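Local coordinates for protein adenylation domain (Streptomyces sp., PDB 5N9X) that is an adenylation domain of the ANL superfamily of AMP-binding enzymes, holding ATP and threonine together in its pocket, at residues 183-191 / 215-223. Residues are numbered along the deposited sequence; the frame is centred on the assembly and turned at random.
Sequences NVTALFEAC and VWEIWGALS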
# COMPACT_ATOMS: atom_id res chain seq x y z
N ASN A 183 5.70 -11.68 -10.78
CA ASN A 183 6.09 -10.64 -9.83
C ASN A 183 5.57 -11.00 -8.43
O ASN A 183 6.36 -11.10 -7.48
CB ASN A 183 5.58 -9.25 -10.23
CG ASN A 183 6.15 -8.74 -11.56
OD1 ASN A 183 5.43 -8.13 -12.32
ND2 ASN A 183 7.44 -8.94 -11.80
N VAL A 184 4.25 -11.22 -8.30
CA VAL A 184 3.71 -11.57 -6.99
C VAL A 184 4.27 -12.87 -6.40
O VAL A 184 4.57 -12.92 -5.19
CB VAL A 184 2.17 -11.71 -6.97
CG1 VAL A 184 1.70 -11.63 -5.53
CG2 VAL A 184 1.51 -10.61 -7.77
N THR A 185 4.39 -13.92 -7.21
CA THR A 185 4.93 -15.17 -6.68
C THR A 185 6.39 -14.96 -6.25
O THR A 185 6.81 -15.51 -5.23
CB THR A 185 4.75 -16.39 -7.67
OG1 THR A 185 5.37 -16.15 -8.93
CG2 THR A 185 3.26 -16.69 -7.88
N ALA A 186 7.15 -14.12 -6.95
CA ALA A 186 8.50 -13.79 -6.47
C ALA A 186 8.46 -13.07 -5.10
O ALA A 186 9.36 -13.27 -4.29
CB ALA A 186 9.26 -12.93 -7.49
N LEU A 187 7.44 -12.25 -4.86
CA LEU A 187 7.29 -11.59 -3.55
C LEU A 187 7.26 -12.62 -2.39
O LEU A 187 8.07 -12.56 -1.46
CB LEU A 187 6.02 -10.73 -3.52
CG LEU A 187 5.68 -10.16 -2.13
CD1 LEU A 187 6.78 -9.25 -1.61
CD2 LEU A 187 4.34 -9.47 -2.07
N PHE A 188 6.34 -13.58 -2.48
CA PHE A 188 6.18 -14.57 -1.41
C PHE A 188 7.35 -15.52 -1.31
O PHE A 188 7.69 -15.93 -0.22
CB PHE A 188 4.85 -15.32 -1.57
CG PHE A 188 3.66 -14.48 -1.19
CD1 PHE A 188 3.23 -14.41 0.13
CD2 PHE A 188 3.03 -13.68 -2.15
CE1 PHE A 188 2.16 -13.60 0.48
CE2 PHE A 188 1.97 -12.86 -1.81
CZ PHE A 188 1.54 -12.82 -0.49
N GLU A 189 7.99 -15.85 -2.43
CA GLU A 189 9.25 -16.58 -2.29
C GLU A 189 10.32 -15.75 -1.55
O GLU A 189 10.99 -16.27 -0.67
CB GLU A 189 9.77 -17.08 -3.65
CG GLU A 189 10.63 -18.35 -3.53
CD GLU A 189 9.83 -19.60 -3.06
OE1 GLU A 189 8.78 -19.90 -3.67
OE2 GLU A 189 10.26 -20.27 -2.08
N ALA A 190 10.47 -14.47 -1.88
CA ALA A 190 11.47 -13.64 -1.20
C ALA A 190 11.26 -13.60 0.33
O ALA A 190 12.22 -13.46 1.10
CB ALA A 190 11.46 -12.23 -1.77
N CYS A 191 10.00 -13.73 0.74
CA CYS A 191 9.59 -13.56 2.13
C CYS A 191 9.51 -14.87 2.91
O CYS A 191 9.33 -14.87 4.13
CB CYS A 191 8.23 -12.88 2.17
SG CYS A 191 8.28 -11.15 1.79
N VAL A 215 -3.07 -7.06 -1.74
CA VAL A 215 -2.45 -8.22 -2.40
C VAL A 215 -1.63 -9.07 -1.44
O VAL A 215 -1.70 -10.28 -1.42
CB VAL A 215 -1.55 -7.78 -3.54
CG1 VAL A 215 -0.94 -8.97 -4.28
CG2 VAL A 215 -2.34 -6.90 -4.49
N TRP A 216 -0.83 -8.39 -0.64
CA TRP A 216 -0.07 -9.04 0.39
C TRP A 216 -1.01 -9.69 1.39
O TRP A 216 -0.81 -10.83 1.81
CB TRP A 216 0.84 -8.02 1.04
CG TRP A 216 1.50 -8.38 2.30
CD1 TRP A 216 1.22 -7.87 3.52
CD2 TRP A 216 2.61 -9.27 2.47
NE1 TRP A 216 2.06 -8.40 4.46
CE2 TRP A 216 2.94 -9.26 3.84
CE3 TRP A 216 3.35 -10.09 1.60
CZ2 TRP A 216 3.99 -10.05 4.38
CZ3 TRP A 216 4.38 -10.87 2.13
CH2 TRP A 216 4.69 -10.84 3.51
N GLU A 217 -2.05 -8.96 1.75
CA GLU A 217 -2.98 -9.43 2.75
C GLU A 217 -3.75 -10.65 2.24
O GLU A 217 -3.78 -11.69 2.89
CB GLU A 217 -3.95 -8.30 3.17
CG GLU A 217 -3.31 -7.22 4.04
CD GLU A 217 -4.25 -6.04 4.35
OE1 GLU A 217 -5.18 -5.76 3.55
OE2 GLU A 217 -4.06 -5.38 5.39
N ILE A 218 -4.36 -10.52 1.07
CA ILE A 218 -5.15 -11.61 0.49
C ILE A 218 -4.32 -12.88 0.25
O ILE A 218 -4.70 -13.99 0.67
CB ILE A 218 -5.79 -11.19 -0.87
CG1 ILE A 218 -6.91 -10.15 -0.65
CG2 ILE A 218 -6.28 -12.40 -1.65
CD1 ILE A 218 -7.10 -9.16 -1.86
N TRP A 219 -3.18 -12.70 -0.43
CA TRP A 219 -2.38 -13.84 -0.84
C TRP A 219 -1.50 -14.36 0.29
O TRP A 219 -1.13 -15.54 0.29
CB TRP A 219 -1.57 -13.46 -2.08
CG TRP A 219 -2.51 -13.44 -3.21
CD1 TRP A 219 -3.00 -12.34 -3.87
CD2 TRP A 219 -3.17 -14.57 -3.79
NE1 TRP A 219 -3.89 -12.72 -4.83
CE2 TRP A 219 -4.02 -14.08 -4.81
CE3 TRP A 219 -3.13 -15.95 -3.55
CZ2 TRP A 219 -4.82 -14.93 -5.59
CZ3 TRP A 219 -3.91 -16.79 -4.32
CH2 TRP A 219 -4.74 -16.28 -5.33
N GLY A 220 -1.19 -13.52 1.25
CA GLY A 220 -0.59 -13.98 2.50
C GLY A 220 -1.42 -15.14 3.04
O GLY A 220 -0.90 -16.22 3.33
N ALA A 221 -2.73 -14.92 3.10
CA ALA A 221 -3.68 -15.92 3.59
C ALA A 221 -3.93 -17.07 2.62
O ALA A 221 -3.78 -18.24 2.98
CB ALA A 221 -5.00 -15.24 3.92
N LEU A 222 -4.35 -16.74 1.41
CA LEU A 222 -4.85 -17.73 0.47
C LEU A 222 -3.76 -18.65 -0.12
O LEU A 222 -4.07 -19.72 -0.66
CB LEU A 222 -5.60 -17.02 -0.65
CG LEU A 222 -6.98 -16.42 -0.38
CD1 LEU A 222 -7.67 -16.10 -1.70
CD2 LEU A 222 -7.87 -17.30 0.53
N SER A 223 -2.49 -18.23 -0.04
CA SER A 223 -1.37 -19.07 -0.52
C SER A 223 -0.90 -20.12 0.49
O SER A 223 -0.13 -21.03 0.15
CB SER A 223 -0.20 -18.18 -0.91
OG SER A 223 0.62 -17.88 0.22
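F188 reaches from helix 181-191 onto the backbone of helix 213-222, pairing two helices of the large AMP-binding domain of the ANL fold. The segment axes cross at -68° and come no closer than 11.3 Å, a gap bridged by large side chains. Followed outward, F188 has its CB already pointing toward the partner helix, and CG, anti to the carbonyl carbon (chi1 -74°), sits beside the backbone N. On one flank of the ring, F188 CD1 lies 4.3 Å from S223 OG, a hydroxyl that also makes a weak hydrogen bond to W219 O one turn back. F188 CE1 then meets G220, 3.4 Å from its CA. The same F188 CE1 also lies 3.9 Å from W216 CE3. On the other flank CE2 touches W219 CB, so the tryptophan offers its CB here while its indole leads away to pack on helices 20-30 and 79-90. F188 CZ, at the far end, comes 3.3 Å from G220 N, resting against the G220 main chain. That N-H is already spent on W216 O within the helix; W216 O itself lies at the phenyl edge, near its plane. The phenyl and the six-membered ring of W216 are tilted by only 20°, with centroids 5.3 Å apart and little of one ring lying over the other. L187 CD2 reaches W216 CE3, the two side chains crossing at about a right angle. V184 and V215 add a methyl contact through their CG1 atoms. W216 also meets H319 edge-to-face; H319 lines the threonine pocket, and the W216 side chain lies about 7 Å from the bound threonine. At the C-terminal end of segment 183-191, C191 SG approaches the indole obliquely, 3.9 Å from W216 CZ3.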